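PDB 2GFI: phytase from Debaryomyces castellii, which probably releases phosphate from phytate (inositol hexakisphosphate) by hydrolysis, starting at the 3-position, as a histidine acid phosphatase. Local coordinates for residues A[51-56]-A[145-150]. Residues are numbered along the deposited sequence; the frame is centred on the assembly and turned at random.
Sequences ISTDIP and RTKYGE
The first torsion of Lys147 (chi1 -166°) swings CG to the far side from its own N, and every later torsion is extended, a straight rod that carries the ammonium group from helix 133-148 across to the loop 51-56. Ile55, with CG1 beside its backbone N and chi2 at -57°, brings CD1 to the flank of the lysine. The terminal amine donates to the backbone carbonyl of Thr53, NZ to O 2.5 Å, shorter than usual and its exact length doubtful; the bond meets the oxygen well off the C=O line, with C-O-NZ near 134°. The last methylene is brushed by the tip of the Ile55 side chain, Ile55 CD1 to Lys147 CE 4.1 Å. Thr53 adds little beyond its carbonyl, its CB lying 3.9 Å from Lys147 NZ. Nearer the helix, Lys147 CG lies over the centre of the Tyr148 ring, 3.9 Å above its plane, so the start of the aliphatic chain lies on that ring face. The charge has a second mate in Glu378 of strand 374-382, a salt bridge, and the same carboxylate oxygen accepts a hydrogen bond from Tyr148 OH. Cutting Lys147 back to an alanine would probably leave the Thr53 carbonyl without this donor and Glu378 without this salt-bridge partner. The loop has further partners: Asp54 O accepts from Arg389, and Tyr31 of a second subunit packs on Thr53. This small contact lies at the surface, burying 138 Å², and joins the lead-in to strand 59-69 to the last turn of helix 133-148, which packs on the central mixed sheet in the alpha/beta domain of the histidine phosphatase fold.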
loop_
_atom_site.group_PDB
_atom_site.type_symbol
_atom_site.label_atom_id
_atom_site.label_comp_id
_atom_site.label_asym_id
_atom_site.label_seq_id
_atom_site.Cartn_x
_atom_site.Cartn_y
_atom_site.Cartn_z
ATOM N N ILE A 51 -10.025 14.695 8.740
ATOM C CA ILE A 51 -11.159 15.478 8.294
ATOM C C ILE A 51 -11.314 15.269 6.834
ATOM O O ILE A 51 -10.344 15.359 6.061
ATOM C CB ILE A 51 -10.980 16.963 8.618
ATOM C CG1 ILE A 51 -10.824 17.146 10.135
ATOM C CG2 ILE A 51 -12.177 17.728 8.176
ATOM C CD1 ILE A 51 -10.206 18.433 10.492
ATOM N N SER A 52 -12.523 14.942 6.428
ATOM C CA SER A 52 -12.742 14.726 5.015
ATOM C C SER A 52 -12.532 16.062 4.272
ATOM O O SER A 52 -12.953 17.145 4.732
ATOM C CB SER A 52 -14.096 14.084 4.812
ATOM O OG SER A 52 -14.583 14.424 3.530
ATOM N N THR A 53 -11.824 16.011 3.147
ATOM C CA THR A 53 -11.454 17.259 2.471
ATOM C C THR A 53 -12.545 17.612 1.496
ATOM O O THR A 53 -12.569 18.740 1.016
ATOM C CB THR A 53 -10.113 17.162 1.740
ATOM O OG1 THR A 53 -10.118 16.022 0.863
ATOM C CG2 THR A 53 -8.987 16.908 2.725
ATOM N N ASP A 54 -13.414 16.633 1.196
ATOM C CA ASP A 54 -14.667 16.871 0.481
ATOM C C ASP A 54 -15.437 18.056 1.036
ATOM O O ASP A 54 -15.456 18.288 2.245
ATOM C CB ASP A 54 -15.624 15.707 0.681
ATOM C CG ASP A 54 -15.209 14.456 -0.042
ATOM O OD1 ASP A 54 -14.022 14.261 -0.349
ATOM O OD2 ASP A 54 -16.045 13.588 -0.328
ATOM N N ILE A 55 -16.144 18.767 0.160
ATOM C CA ILE A 55 -17.097 19.765 0.666
ATOM C C ILE A 55 -18.187 19.001 1.370
ATOM O O ILE A 55 -18.677 18.015 0.827
ATOM C CB ILE A 55 -17.626 20.646 -0.466
ATOM C CG1 ILE A 55 -16.422 21.166 -1.271
ATOM C CG2 ILE A 55 -18.499 21.851 0.120
ATOM C CD1 ILE A 55 -15.372 21.973 -0.390
ATOM N N PRO A 56 -18.534 19.400 2.599
ATOM C CA PRO A 56 -19.530 18.672 3.340
ATOM C C PRO A 56 -20.844 18.620 2.575
ATOM O O PRO A 56 -21.196 19.571 1.891
ATOM C CB PRO A 56 -19.673 19.505 4.626
ATOM C CG PRO A 56 -18.369 20.184 4.737
ATOM C CD PRO A 56 -18.023 20.544 3.371
ATOM N N ARG A 145 -9.151 21.612 -10.562
ATOM C CA ARG A 145 -10.310 21.780 -11.414
ATOM C C ARG A 145 -11.368 20.764 -11.057
ATOM O O ARG A 145 -12.529 21.118 -10.937
ATOM C CB ARG A 145 -9.981 21.678 -12.903
ATOM C CG ARG A 145 -11.254 21.646 -13.779
ATOM C CD ARG A 145 -12.149 22.920 -13.785
ATOM N NE ARG A 145 -11.585 23.668 -14.846
ATOM C CZ ARG A 145 -12.076 23.902 -16.032
ATOM N NH1 ARG A 145 -13.319 23.620 -16.391
ATOM N NH2 ARG A 145 -11.264 24.504 -16.850
ATOM N N THR A 146 -10.969 19.501 -10.897
ATOM C CA THR A 146 -11.929 18.449 -10.535
ATOM C C THR A 146 -12.716 18.796 -9.273
ATOM O O THR A 146 -13.899 18.630 -9.258
ATOM C CB THR A 146 -11.254 17.077 -10.365
ATOM O OG1 THR A 146 -10.764 16.631 -11.618
ATOM C CG2 THR A 146 -12.303 16.029 -10.062
ATOM N N LYS A 147 -12.049 19.302 -8.237
ATOM C CA LYS A 147 -12.698 19.676 -6.992
ATOM C C LYS A 147 -13.511 20.971 -7.038
ATOM O O LYS A 147 -14.642 21.035 -6.514
ATOM C CB LYS A 147 -11.667 19.780 -5.858
ATOM C CG LYS A 147 -12.363 19.827 -4.498
ATOM C CD LYS A 147 -11.436 19.714 -3.302
ATOM C CE LYS A 147 -12.219 19.875 -1.989
ATOM N NZ LYS A 147 -11.302 19.896 -0.789
ATOM N N TYR A 148 -12.909 22.006 -7.621
ATOM C CA TYR A 148 -13.414 23.374 -7.473
ATOM C C TYR A 148 -14.020 23.979 -8.717
ATOM O O TYR A 148 -14.549 25.069 -8.658
ATOM C CB TYR A 148 -12.318 24.306 -6.968
ATOM C CG TYR A 148 -11.782 23.916 -5.610
ATOM C CD1 TYR A 148 -12.543 24.111 -4.456
ATOM C CD2 TYR A 148 -10.499 23.354 -5.476
ATOM C CE1 TYR A 148 -12.039 23.751 -3.203
ATOM C CE2 TYR A 148 -9.988 23.016 -4.246
ATOM C CZ TYR A 148 -10.759 23.200 -3.110
ATOM O OH TYR A 148 -10.251 22.845 -1.874
ATOM N N GLY A 149 -13.926 23.265 -9.829
ATOM C CA GLY A 149 -14.314 23.770 -11.134
ATOM C C GLY A 149 -15.778 24.177 -11.309
ATOM O O GLY A 149 -16.083 24.916 -12.237
ATOM N N GLU A 150 -16.684 23.703 -10.451
ATOM C CA GLU A 150 -18.075 24.169 -10.501
ATOM C C GLU A 150 -18.111 25.680 -10.263
ATOM O O GLU A 150 -19.071 26.350 -10.657
ATOM C CB GLU A 150 -18.941 23.481 -9.443
ATOM C CG GLU A 150 -18.682 23.969 -8.023
ATOM C CD GLU A 150 -19.236 23.011 -6.988
ATOM O OE1 GLU A 150 -18.819 21.831 -6.964
ATOM O OE2 GLU A 150 -20.117 23.432 -6.216
#